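PDB 3HPY: catechol 2,3-dioxygenase from Pseudomonas sp. KL28, which probably catalyses the iron-dependent ring cleavage of catechol by molecular oxygen, giving 2-hydroxy-6-oxohexa-2,4-dienoate, in the breakdown of aromatic hydrocarbons. Local coordinates for residues Asp67-Lys72 and His201-Val206; Gln151-Leu156 and Ser197-Asp202; Val239-Gly244 and Ile256-Pro261. One frame throughout, in Å; residues are numbered along the deposited sequence.

Contact 1: residues Asp67-Lys72 and His201-Val206. With MCT (4-methylcatechol), chain J.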
loop_
_atom_site.group_PDB
_atom_site.type_symbol
_atom_site.label_atom_id
_atom_site.label_comp_id
_atom_site.label_asym_id
_atom_site.label_seq_id
_atom_site.Cartn_x
_atom_site.Cartn_y
_atom_site.Cartn_z
ATOM N N ASP C 67 22.088 -24.843 12.579
ATOM C CA ASP C 67 22.654 -25.585 13.701
ATOM C C ASP C 67 21.535 -25.788 14.716
ATOM O O ASP C 67 21.263 -26.906 15.150
ATOM C CB ASP C 67 23.807 -24.817 14.357
ATOM C CG ASP C 67 25.004 -24.651 13.434
ATOM O OD1 ASP C 67 25.270 -25.574 12.634
ATOM O OD2 ASP C 67 25.691 -23.605 13.518
ATOM N N PHE C 68 20.870 -24.697 15.075
ATOM C CA PHE C 68 19.790 -24.772 16.046
ATOM C C PHE C 68 18.860 -23.564 15.994
ATOM O O PHE C 68 19.204 -22.520 15.436
ATOM C CB PHE C 68 20.378 -24.937 17.454
ATOM C CG PHE C 68 21.347 -23.863 17.837
ATOM C CD1 PHE C 68 20.897 -22.662 18.384
ATOM C CD2 PHE C 68 22.718 -24.055 17.664
ATOM C CE1 PHE C 68 21.797 -21.662 18.756
ATOM C CE2 PHE C 68 23.631 -23.061 18.031
ATOM C CZ PHE C 68 23.167 -21.858 18.581
ATOM N N PHE C 69 17.677 -23.725 16.575
ATOM C CA PHE C 69 16.666 -22.676 16.604
ATOM C C PHE C 69 16.167 -22.519 18.038
ATOM O O PHE C 69 15.657 -23.469 18.627
ATOM C CB PHE C 69 15.508 -23.064 15.685
ATOM C CG PHE C 69 14.548 -21.942 15.411
ATOM C CD1 PHE C 69 13.269 -21.960 15.949
ATOM C CD2 PHE C 69 14.924 -20.873 14.601
ATOM C CE1 PHE C 69 12.371 -20.929 15.685
ATOM C CE2 PHE C 69 14.036 -19.842 14.332
ATOM C CZ PHE C 69 12.755 -19.871 14.877
ATOM N N GLY C 70 16.303 -21.319 18.588
ATOM C CA GLY C 70 15.880 -21.097 19.959
ATOM C C GLY C 70 14.635 -20.255 20.178
ATOM O O GLY C 70 14.259 -19.448 19.333
ATOM N N PHE C 71 14.011 -20.452 21.335
ATOM C CA PHE C 71 12.801 -19.730 21.719
ATOM C C PHE C 71 12.982 -19.080 23.089
ATOM O O PHE C 71 13.383 -19.745 24.046
ATOM C CB PHE C 71 11.621 -20.692 21.820
ATOM C CG PHE C 71 11.125 -21.206 20.503
ATOM C CD1 PHE C 71 10.199 -20.477 19.773
ATOM C CD2 PHE C 71 11.529 -22.453 20.022
ATOM C CE1 PHE C 71 9.675 -20.978 18.596
ATOM C CE2 PHE C 71 11.004 -22.964 18.833
ATOM C CZ PHE C 71 10.077 -22.226 18.125
ATOM N N LYS C 72 12.671 -17.792 23.199
ATOM C CA LYS C 72 12.786 -17.139 24.496
ATOM C C LYS C 72 11.532 -17.479 25.292
ATOM O O LYS C 72 10.441 -17.533 24.721
ATOM C CB LYS C 72 12.910 -15.623 24.346
ATOM C CG LYS C 72 13.040 -14.922 25.686
ATOM C CD LYS C 72 13.497 -13.490 25.565
ATOM C CE LYS C 72 13.560 -12.842 26.936
ATOM N NZ LYS C 72 14.200 -11.497 26.864
ATOM N N HIS C 201 1.747 -18.267 13.119
ATOM C CA HIS C 201 2.695 -19.324 13.478
ATOM C C HIS C 201 4.067 -18.802 13.882
ATOM O O HIS C 201 4.568 -17.805 13.348
ATOM C CB HIS C 201 2.857 -20.341 12.351
ATOM C CG HIS C 201 3.550 -19.799 11.143
ATOM N ND1 HIS C 201 3.273 -18.551 10.630
ATOM C CD2 HIS C 201 4.471 -20.351 10.319
ATOM C CE1 HIS C 201 3.992 -18.357 9.540
ATOM N NE2 HIS C 201 4.727 -19.435 9.327
ATOM N N ASP C 202 4.670 -19.485 14.844
ATOM C CA ASP C 202 5.995 -19.122 15.306
ATOM C C ASP C 202 6.990 -20.111 14.713
ATOM O O ASP C 202 8.193 -19.848 14.664
ATOM C CB ASP C 202 6.030 -19.144 16.833
ATOM C CG ASP C 202 5.258 -17.980 17.438
ATOM O OD1 ASP C 202 5.822 -16.868 17.523
ATOM O OD2 ASP C 202 4.077 -18.181 17.798
ATOM N N ILE C 203 6.471 -21.241 14.240
ATOM C CA ILE C 203 7.302 -22.274 13.643
ATOM C C ILE C 203 6.435 -23.272 12.879
ATOM O O ILE C 203 5.258 -23.470 13.211
ATOM C CB ILE C 203 8.127 -23.015 14.736
ATOM C CG1 ILE C 203 9.209 -23.883 14.087
ATOM C CG2 ILE C 203 7.202 -23.862 15.601
ATOM C CD1 ILE C 203 10.263 -24.389 15.079
ATOM N N ALA C 204 7.004 -23.884 11.842
ATOM C CA ALA C 204 6.268 -24.869 11.048
ATOM C C ALA C 204 7.183 -26.020 10.663
ATOM O O ALA C 204 8.400 -25.863 10.628
ATOM C CB ALA C 204 5.684 -24.225 9.790
ATOM N N PHE C 205 6.577 -27.174 10.390
ATOM C CA PHE C 205 7.300 -28.392 10.010
ATOM C C PHE C 205 6.607 -29.084 8.838
ATOM O O PHE C 205 5.374 -29.092 8.736
ATOM C CB PHE C 205 7.364 -29.408 11.165
ATOM C CG PHE C 205 8.198 -28.972 12.336
ATOM C CD1 PHE C 205 7.644 -28.211 13.363
ATOM C CD2 PHE C 205 9.535 -29.333 12.420
ATOM C CE1 PHE C 205 8.411 -27.817 14.452
ATOM C CE2 PHE C 205 10.313 -28.942 13.507
ATOM C CZ PHE C 205 9.749 -28.182 14.525
ATOM N N VAL C 206 7.410 -29.673 7.960
ATOM C CA VAL C 206 6.873 -30.394 6.819
ATOM C C VAL C 206 7.497 -31.789 6.815
ATOM O O VAL C 206 8.711 -31.927 6.973
ATOM C CB VAL C 206 7.195 -29.672 5.503
ATOM C CG1 VAL C 206 6.609 -30.436 4.332
ATOM C CG2 VAL C 206 6.623 -28.269 5.533
HETATM C C1 MCT J . 3.832 -21.500 4.030
HETATM C C2 MCT J . 5.229 -21.448 4.170
HETATM C C3 MCT J . 5.805 -20.421 4.953
HETATM O O3 MCT J . 7.133 -20.365 5.085
HETATM C C4 MCT J . 4.990 -19.453 5.602
HETATM O O4 MCT J . 5.567 -18.473 6.352
HETATM C C5 MCT J . 3.576 -19.510 5.461
HETATM C C6 MCT J . 3.008 -20.542 4.672
HETATM C C MCT J . 3.213 -22.578 3.198
#

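Contact 2: residues Gln151-Leu156 and Ser197-Asp202. With FE (Fe (III) ion), chain I; MCT (4-methylcatechol), chain J.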
loop_
_atom_site.group_PDB
_atom_site.type_symbol
_atom_site.label_atom_id
_atom_site.label_comp_id
_atom_site.label_asym_id
_atom_site.label_seq_id
_atom_site.Cartn_x
_atom_site.Cartn_y
_atom_site.Cartn_z
ATOM N N GLN C 151 11.231 -8.394 12.576
ATOM C CA GLN C 151 11.471 -9.442 13.567
ATOM C C GLN C 151 11.702 -10.801 12.918
ATOM O O GLN C 151 11.344 -11.013 11.762
ATOM C CB GLN C 151 10.288 -9.574 14.544
ATOM C CG GLN C 151 8.948 -9.932 13.903
ATOM C CD GLN C 151 7.863 -10.277 14.921
ATOM O OE1 GLN C 151 7.775 -9.668 15.992
ATOM N NE2 GLN C 151 7.014 -11.238 14.576
ATOM N N LEU C 152 12.325 -11.709 13.670
ATOM C CA LEU C 152 12.530 -13.078 13.211
ATOM C C LEU C 152 11.129 -13.635 13.480
ATOM O O LEU C 152 10.746 -13.820 14.632
ATOM C CB LEU C 152 13.573 -13.791 14.088
ATOM C CG LEU C 152 13.710 -15.313 13.940
ATOM C CD1 LEU C 152 14.339 -15.627 12.587
ATOM C CD2 LEU C 152 14.562 -15.895 15.075
ATOM N N ASP C 153 10.353 -13.862 12.424
ATOM C CA ASP C 153 8.978 -14.339 12.585
ATOM C C ASP C 153 8.845 -15.818 12.913
ATOM O O ASP C 153 8.026 -16.204 13.744
ATOM C CB ASP C 153 8.167 -14.061 11.321
ATOM C CG ASP C 153 6.687 -14.037 11.586
ATOM O OD1 ASP C 153 6.226 -13.046 12.202
ATOM O OD2 ASP C 153 5.993 -15.006 11.198
ATOM N N HIS C 154 9.642 -16.634 12.232
ATOM C CA HIS C 154 9.610 -18.072 12.415
ATOM C C HIS C 154 10.608 -18.724 11.477
ATOM O O HIS C 154 11.472 -18.065 10.902
ATOM C CB HIS C 154 8.229 -18.620 12.072
ATOM C CG HIS C 154 7.816 -18.372 10.655
ATOM N ND1 HIS C 154 7.280 -17.172 10.235
ATOM C CD2 HIS C 154 7.843 -19.173 9.562
ATOM C CE1 HIS C 154 6.989 -17.248 8.948
ATOM N NE2 HIS C 154 7.321 -18.451 8.516
ATOM N N CYS C 155 10.470 -20.041 11.335
ATOM C CA CYS C 155 11.308 -20.818 10.438
ATOM C C CYS C 155 10.493 -22.048 10.091
ATOM O O CYS C 155 9.535 -22.388 10.793
ATOM C CB CYS C 155 12.631 -21.221 11.102
ATOM S SG CYS C 155 12.516 -22.552 12.332
ATOM N N LEU C 156 10.846 -22.699 8.992
ATOM C CA LEU C 156 10.137 -23.892 8.571
ATOM C C LEU C 156 11.175 -24.994 8.453
ATOM O O LEU C 156 12.129 -24.877 7.687
ATOM C CB LEU C 156 9.446 -23.646 7.228
ATOM C CG LEU C 156 8.408 -24.655 6.728
ATOM C CD1 LEU C 156 7.690 -24.085 5.512
ATOM C CD2 LEU C 156 9.080 -25.960 6.365
ATOM N N SER C 197 1.441 -18.112 20.564
ATOM C CA SER C 197 1.002 -16.733 20.772
ATOM C C SER C 197 -0.263 -16.509 19.933
ATOM O O SER C 197 -1.038 -17.444 19.745
ATOM C CB SER C 197 2.112 -15.802 20.283
ATOM O OG SER C 197 2.340 -15.998 18.888
ATOM N N HIS C 198 -0.504 -15.285 19.460
ATOM C CA HIS C 198 -1.662 -15.079 18.588
ATOM C C HIS C 198 -1.230 -14.768 17.148
ATOM O O HIS C 198 -1.977 -14.180 16.357
ATOM C CB HIS C 198 -2.653 -14.015 19.122
ATOM C CG HIS C 198 -2.074 -12.647 19.293
ATOM N ND1 HIS C 198 -1.719 -12.140 20.525
ATOM C CD2 HIS C 198 -1.786 -11.678 18.392
ATOM C CE1 HIS C 198 -1.236 -10.920 20.377
ATOM N NE2 HIS C 198 -1.263 -10.615 19.092
ATOM N N LYS C 199 -0.012 -15.187 16.811
ATOM C CA LYS C 199 0.514 -15.024 15.456
ATOM C C LYS C 199 0.063 -16.276 14.689
ATOM O O LYS C 199 -0.211 -17.313 15.300
ATOM C CB LYS C 199 2.051 -14.963 15.465
ATOM C CG LYS C 199 2.658 -13.725 16.105
ATOM C CD LYS C 199 4.147 -13.897 16.399
ATOM C CE LYS C 199 4.944 -14.232 15.148
ATOM N NZ LYS C 199 6.345 -14.610 15.447
ATOM N N VAL C 200 -0.025 -16.187 13.364
ATOM C CA VAL C 200 -0.428 -17.332 12.544
ATOM C C VAL C 200 0.482 -18.533 12.808
ATOM O O VAL C 200 0.048 -19.678 12.714
ATOM C CB VAL C 200 -0.414 -16.990 11.038
ATOM C CG1 VAL C 200 -1.759 -16.436 10.625
ATOM C CG2 VAL C 200 0.687 -15.983 10.738
ATOM N N HIS C 201 1.747 -18.267 13.119
ATOM C CA HIS C 201 2.695 -19.324 13.478
ATOM C C HIS C 201 4.067 -18.802 13.882
ATOM O O HIS C 201 4.568 -17.805 13.348
ATOM C CB HIS C 201 2.857 -20.341 12.351
ATOM C CG HIS C 201 3.550 -19.799 11.143
ATOM N ND1 HIS C 201 3.273 -18.551 10.630
ATOM C CD2 HIS C 201 4.471 -20.351 10.319
ATOM C CE1 HIS C 201 3.992 -18.357 9.540
ATOM N NE2 HIS C 201 4.727 -19.435 9.327
ATOM N N ASP C 202 4.670 -19.485 14.844
ATOM C CA ASP C 202 5.995 -19.122 15.306
ATOM C C ASP C 202 6.990 -20.111 14.713
ATOM O O ASP C 202 8.193 -19.848 14.664
ATOM C CB ASP C 202 6.030 -19.144 16.833
ATOM C CG ASP C 202 5.258 -17.980 17.438
ATOM O OD1 ASP C 202 5.822 -16.868 17.523
ATOM O OD2 ASP C 202 4.077 -18.181 17.798
HETATM FE FE FE I . 7.611 -18.969 6.212
HETATM C C1 MCT J . 3.832 -21.500 4.030
HETATM C C2 MCT J . 5.229 -21.448 4.170
HETATM C C3 MCT J . 5.805 -20.421 4.953
HETATM O O3 MCT J . 7.133 -20.365 5.085
HETATM C C4 MCT J . 4.990 -19.453 5.602
HETATM O O4 MCT J . 5.567 -18.473 6.352
HETATM C C5 MCT J . 3.576 -19.510 5.461
HETATM C C6 MCT J . 3.008 -20.542 4.672
HETATM C C MCT J . 3.213 -22.578 3.198
HETATM O O HOH W 1 3.545 -15.794 11.818
#

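Contact 3: residues Val239-Gly244 and Ile256-Pro261. With MCT (4-methylcatechol), chain J.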
loop_
_atom_site.group_PDB
_atom_site.type_symbol
_atom_site.label_atom_id
_atom_site.label_comp_id
_atom_site.label_asym_id
_atom_site.label_seq_id
_atom_site.Cartn_x
_atom_site.Cartn_y
_atom_site.Cartn_z
ATOM N N VAL C 239 20.332 -11.173 -6.076
ATOM C CA VAL C 239 19.982 -12.247 -5.159
ATOM C C VAL C 239 19.026 -13.213 -5.847
ATOM O O VAL C 239 18.015 -12.791 -6.405
ATOM C CB VAL C 239 19.260 -11.702 -3.911
ATOM C CG1 VAL C 239 18.902 -12.852 -2.987
ATOM C CG2 VAL C 239 20.124 -10.677 -3.205
ATOM N N ASN C 240 19.338 -14.505 -5.801
ATOM C CA ASN C 240 18.475 -15.511 -6.411
ATOM C C ASN C 240 17.177 -15.632 -5.625
ATOM O O ASN C 240 17.182 -15.892 -4.420
ATOM C CB ASN C 240 19.176 -16.871 -6.455
ATOM C CG ASN C 240 20.324 -16.902 -7.442
ATOM O OD1 ASN C 240 21.103 -17.863 -7.481
ATOM N ND2 ASN C 240 20.434 -15.853 -8.257
ATOM N N VAL C 241 16.069 -15.439 -6.328
ATOM C CA VAL C 241 14.743 -15.509 -5.744
ATOM C C VAL C 241 14.073 -16.813 -6.143
ATOM O O VAL C 241 14.064 -17.180 -7.315
ATOM C CB VAL C 241 13.868 -14.335 -6.233
ATOM C CG1 VAL C 241 12.480 -14.449 -5.655
ATOM C CG2 VAL C 241 14.507 -13.005 -5.844
ATOM N N ASP C 242 13.515 -17.506 -5.154
ATOM C CA ASP C 242 12.833 -18.780 -5.362
ATOM C C ASP C 242 11.423 -18.556 -5.922
ATOM O O ASP C 242 11.112 -18.954 -7.042
ATOM C CB ASP C 242 12.769 -19.529 -4.028
ATOM C CG ASP C 242 12.203 -20.923 -4.165
ATOM O OD1 ASP C 242 11.931 -21.353 -5.306
ATOM O OD2 ASP C 242 12.033 -21.590 -3.126
ATOM N N ILE C 243 10.565 -17.919 -5.136
ATOM C CA ILE C 243 9.210 -17.624 -5.582
ATOM C C ILE C 243 9.005 -16.115 -5.404
ATOM O O ILE C 243 9.140 -15.591 -4.300
ATOM C CB ILE C 243 8.154 -18.427 -4.768
ATOM C CG1 ILE C 243 6.756 -18.195 -5.346
ATOM C CG2 ILE C 243 8.176 -18.010 -3.304
ATOM C CD1 ILE C 243 6.596 -18.678 -6.772
ATOM N N GLY C 244 8.715 -15.428 -6.511
ATOM C CA GLY C 244 8.524 -13.981 -6.500
ATOM C C GLY C 244 7.479 -13.496 -5.521
ATOM O O GLY C 244 6.925 -14.307 -4.774
ATOM N N ILE C 256 7.962 -13.687 -0.179
ATOM C CA ILE C 256 8.941 -13.877 -1.236
ATOM C C ILE C 256 10.014 -14.812 -0.696
ATOM O O ILE C 256 10.486 -14.632 0.433
ATOM C CB ILE C 256 9.646 -12.569 -1.634
ATOM C CG1 ILE C 256 8.655 -11.621 -2.297
ATOM C CG2 ILE C 256 10.812 -12.891 -2.576
ATOM C CD1 ILE C 256 9.286 -10.351 -2.848
ATOM N N TYR C 257 10.392 -15.809 -1.489
ATOM C CA TYR C 257 11.446 -16.732 -1.085
ATOM C C TYR C 257 12.697 -16.425 -1.899
ATOM O O TYR C 257 12.648 -16.353 -3.130
ATOM C CB TYR C 257 11.054 -18.190 -1.331
ATOM C CG TYR C 257 10.111 -18.809 -0.318
ATOM C CD1 TYR C 257 9.924 -18.244 0.943
ATOM C CD2 TYR C 257 9.416 -19.978 -0.627
ATOM C CE1 TYR C 257 9.063 -18.827 1.873
ATOM C CE2 TYR C 257 8.557 -20.573 0.287
ATOM C CZ TYR C 257 8.382 -19.994 1.533
ATOM O OH TYR C 257 7.507 -20.580 2.418
ATOM N N ALA C 258 13.817 -16.255 -1.203
ATOM C CA ALA C 258 15.082 -15.969 -1.852
ATOM C C ALA C 258 16.160 -16.818 -1.218
ATOM O O ALA C 258 15.920 -17.486 -0.211
ATOM C CB ALA C 258 15.424 -14.496 -1.705
ATOM N N TRP C 259 17.355 -16.796 -1.801
ATOM C CA TRP C 259 18.450 -17.581 -1.255
ATOM C C TRP C 259 19.587 -16.706 -0.812
ATOM O O TRP C 259 19.864 -15.674 -1.421
ATOM C CB TRP C 259 18.973 -18.575 -2.293
ATOM C CG TRP C 259 18.169 -19.802 -2.357
ATOM C CD1 TRP C 259 18.086 -20.777 -1.404
ATOM C CD2 TRP C 259 17.274 -20.180 -3.405
ATOM N NE1 TRP C 259 17.187 -21.742 -1.795
ATOM C CE2 TRP C 259 16.674 -21.397 -3.019
ATOM C CE3 TRP C 259 16.921 -19.606 -4.634
ATOM C CZ2 TRP C 259 15.736 -22.052 -3.818
ATOM C CZ3 TRP C 259 15.990 -20.258 -5.431
ATOM C CH2 TRP C 259 15.408 -21.470 -5.020
ATOM N N ASP C 260 20.257 -17.092 0.261
ATOM C CA ASP C 260 21.377 -16.279 0.643
ATOM C C ASP C 260 22.599 -16.847 -0.101
ATOM O O ASP C 260 22.545 -17.942 -0.667
ATOM C CB ASP C 260 21.493 -16.200 2.179
ATOM C CG ASP C 260 22.262 -17.341 2.799
ATOM O OD1 ASP C 260 22.404 -18.414 2.170
ATOM O OD2 ASP C 260 22.715 -17.150 3.953
ATOM N N PRO C 261 23.691 -16.077 -0.166
ATOM C CA PRO C 261 24.949 -16.432 -0.844
ATOM C C PRO C 261 25.459 -17.868 -0.685
ATOM O O PRO C 261 26.204 -18.358 -1.534
ATOM C CB PRO C 261 25.936 -15.405 -0.298
ATOM C CG PRO C 261 25.066 -14.216 -0.027
ATOM C CD PRO C 261 23.840 -14.826 0.594
HETATM C C1 MCT J . 3.832 -21.500 4.030
HETATM C C2 MCT J . 5.229 -21.448 4.170
HETATM C C3 MCT J . 5.805 -20.421 4.953
HETATM O O3 MCT J . 7.133 -20.365 5.085
HETATM C C4 MCT J . 4.990 -19.453 5.602
HETATM O O4 MCT J . 5.567 -18.473 6.352
HETATM C C5 MCT J . 3.576 -19.510 5.461
HETATM C C6 MCT J . 3.008 -20.542 4.672
HETATM C C MCT J . 3.213 -22.578 3.198
#

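Contact 1: residues Asp67-Lys72 and His201-Val206
Ile203 reaches across to Phe69 and Phe71, and its branches carry most of the apolar part of this small contact. At the root of the side chain, Ile203 CB lies 4.0 Å from Phe71 CZ, at the rim of the phenyl ring and in its plane. The branch methyl CG2 comes almost as near to that same ring corner, at 4.2 Å from Phe71 CZ. CG1 takes the other course: it stands anti to the backbone N (chi1 -168°), and with chi2 also extended it carries the terminal methyl out towards both rings. Ile203 CD1 settles 3.7 Å from Phe71 CZ, close to the plane of that ring and at its edge. The same methyl lies 4.0 Å from Phe69 CD1, approaching the Phe69 ring obliquely. One methyl is thus shared by two phenylalanines, while Phe71 CZ in turn points in plane at the edge of the Phe69 ring. Asp202 supplies the rest with its backbone and CB, the latter 4.4 Å from Phe71 CE1. Its carboxylate is engaged elsewhere, by Cys196 N, Ser197 and Lys199. Asp202 and Ile203 form a classic beta bulge against strand 189-195, while Phe71 also packs on Ile118 and Leu120 of strand 117-121. The two segments come from the N-terminal and C-terminal halves of the chain, and their backbones stay more than 9 Å apart at the nearest CA atoms. Asp202 O, buried beside the rings, has no polar partner in the model. Shape and solvent exclusion thus hold these segments together, with no polar bond between them to set a direction.

Contact 2: residues Gln151-Leu156 and Ser197-Asp202
Lys199 and Asp153 carry the charged part of this contact. The lysine chain bends at its third torsion (chi3 58°), bringing Lys199 NZ 2.9 Å from Asp153 O, a hydrogen bond made on a lone pair of that carbonyl. Lys199 NZ also forms a salt bridge with Asp202 OD1 at 3.1 Å, from above the carboxylate plane, and a long one with Asp153 OD1. The latter oxygen accepts from Gln151 NE2 as well. Lys199 thus lies between the carboxylates of Asp153 and Asp202 in a salt-bridge network.

Among the remaining hydrogen bonds, Asp153 OD2 accepts one from His154 ND1 at 2.7 Å through its anti lone pair. This holds the imidazole in rotation and may make it a stronger electron donor. Water 1 donates both to Asp153 OD2 and to His201 O, tying the two segments together. Ser197 OG accepts from Lys199 N, an ST turn, and donates to Asp202 OD2, which Cys196 N also reaches.

The two histidine rings meet obliquely, centroids 3.7 Å apart and planes at 47°, with His201 lying over one face of His154; their NE2 atoms are close but not hydrogen-bonded.

Metal and ligand bonds complete the set. His154 NE2 binds the iron at 2.4 Å, and the 4-methylcatechol chelates it through O3, at 1.9 Å from the metal, and O4. His201 NE2 gives O4 a weak hydrogen bond of 3.2 Å. With His216 and Glu267, His154 forms the two-histidine, one-carboxylate facial triad characteristic of the extradiol dioxygenases of the vicinal oxygen chelate superfamily.

Contact 3: residues Val239-Gly244 and Ile256-Pro261
Val239 opens the contact by laying CG1 3.4 Å from Trp259 O and packing the same methyl on Ala258 CB. Asn240 follows: Trp259 N donates to Asn240 O at 2.8 Å, nearly along the C=O axis. Val241 pairs with Ala258 as an antiparallel non-hydrogen-bonded pair, and its CG1 meets Ile256 CG2 at 3.8 Å. Asp242 lies across the Trp259 indole, its CB 3.8 Å from the centroid of the six-membered ring, over the face, a CH-pi contact. CG stands opposite the backbone N (chi1 -174°), laying the carboxylate along the indole towards its Arg265 salt bridge. The N-H groups of Asp242 and Ile243 both donate to Tyr257 O, the first over a doubtfully short distance, forming a classic beta bulge. Ile243 O accepts from Tyr257 N at 3.1 Å, and Ile243 CG2 sits 3.5 Å from Tyr257 CB. From there the tyrosine ring leads to the active site, where Tyr257 OH donates to O3 of the 4-methylcatechol at 2.7 Å. Gly244 ends the walk against Ile256 CG1. Met234 of helix 224-236 packs on Val241, Ile256 and Ala258, strand 265-270 flanks strand 254-259, and Phe25 of helix 19-29 closes over Val239.

In the fold
Contacts 1 and 2 are both buried near the middle of the chain, share His201 and Asp202, and meet through the neighbouring strands 151-159 and 203-207, where Ala204 N probably bonds to Cys155 O. Contact 3 lies about 20 Å away, centre to centre, and is only partly buried. Their chemistry differs accordingly. Contact 1, between the two halves of the chain, is apolar; contact 2 gathers charge, water and metal ligation; contact 3 is a bulged strand pairing built on backbone bonds. All three reach the branched sheet, contact 1 joining it to the sheet of the N-terminal half, and converge on 4-methylcatechol: contacts 1 and 2 through His201 at O4, contact 2 also through the iron, contact 3 at O3.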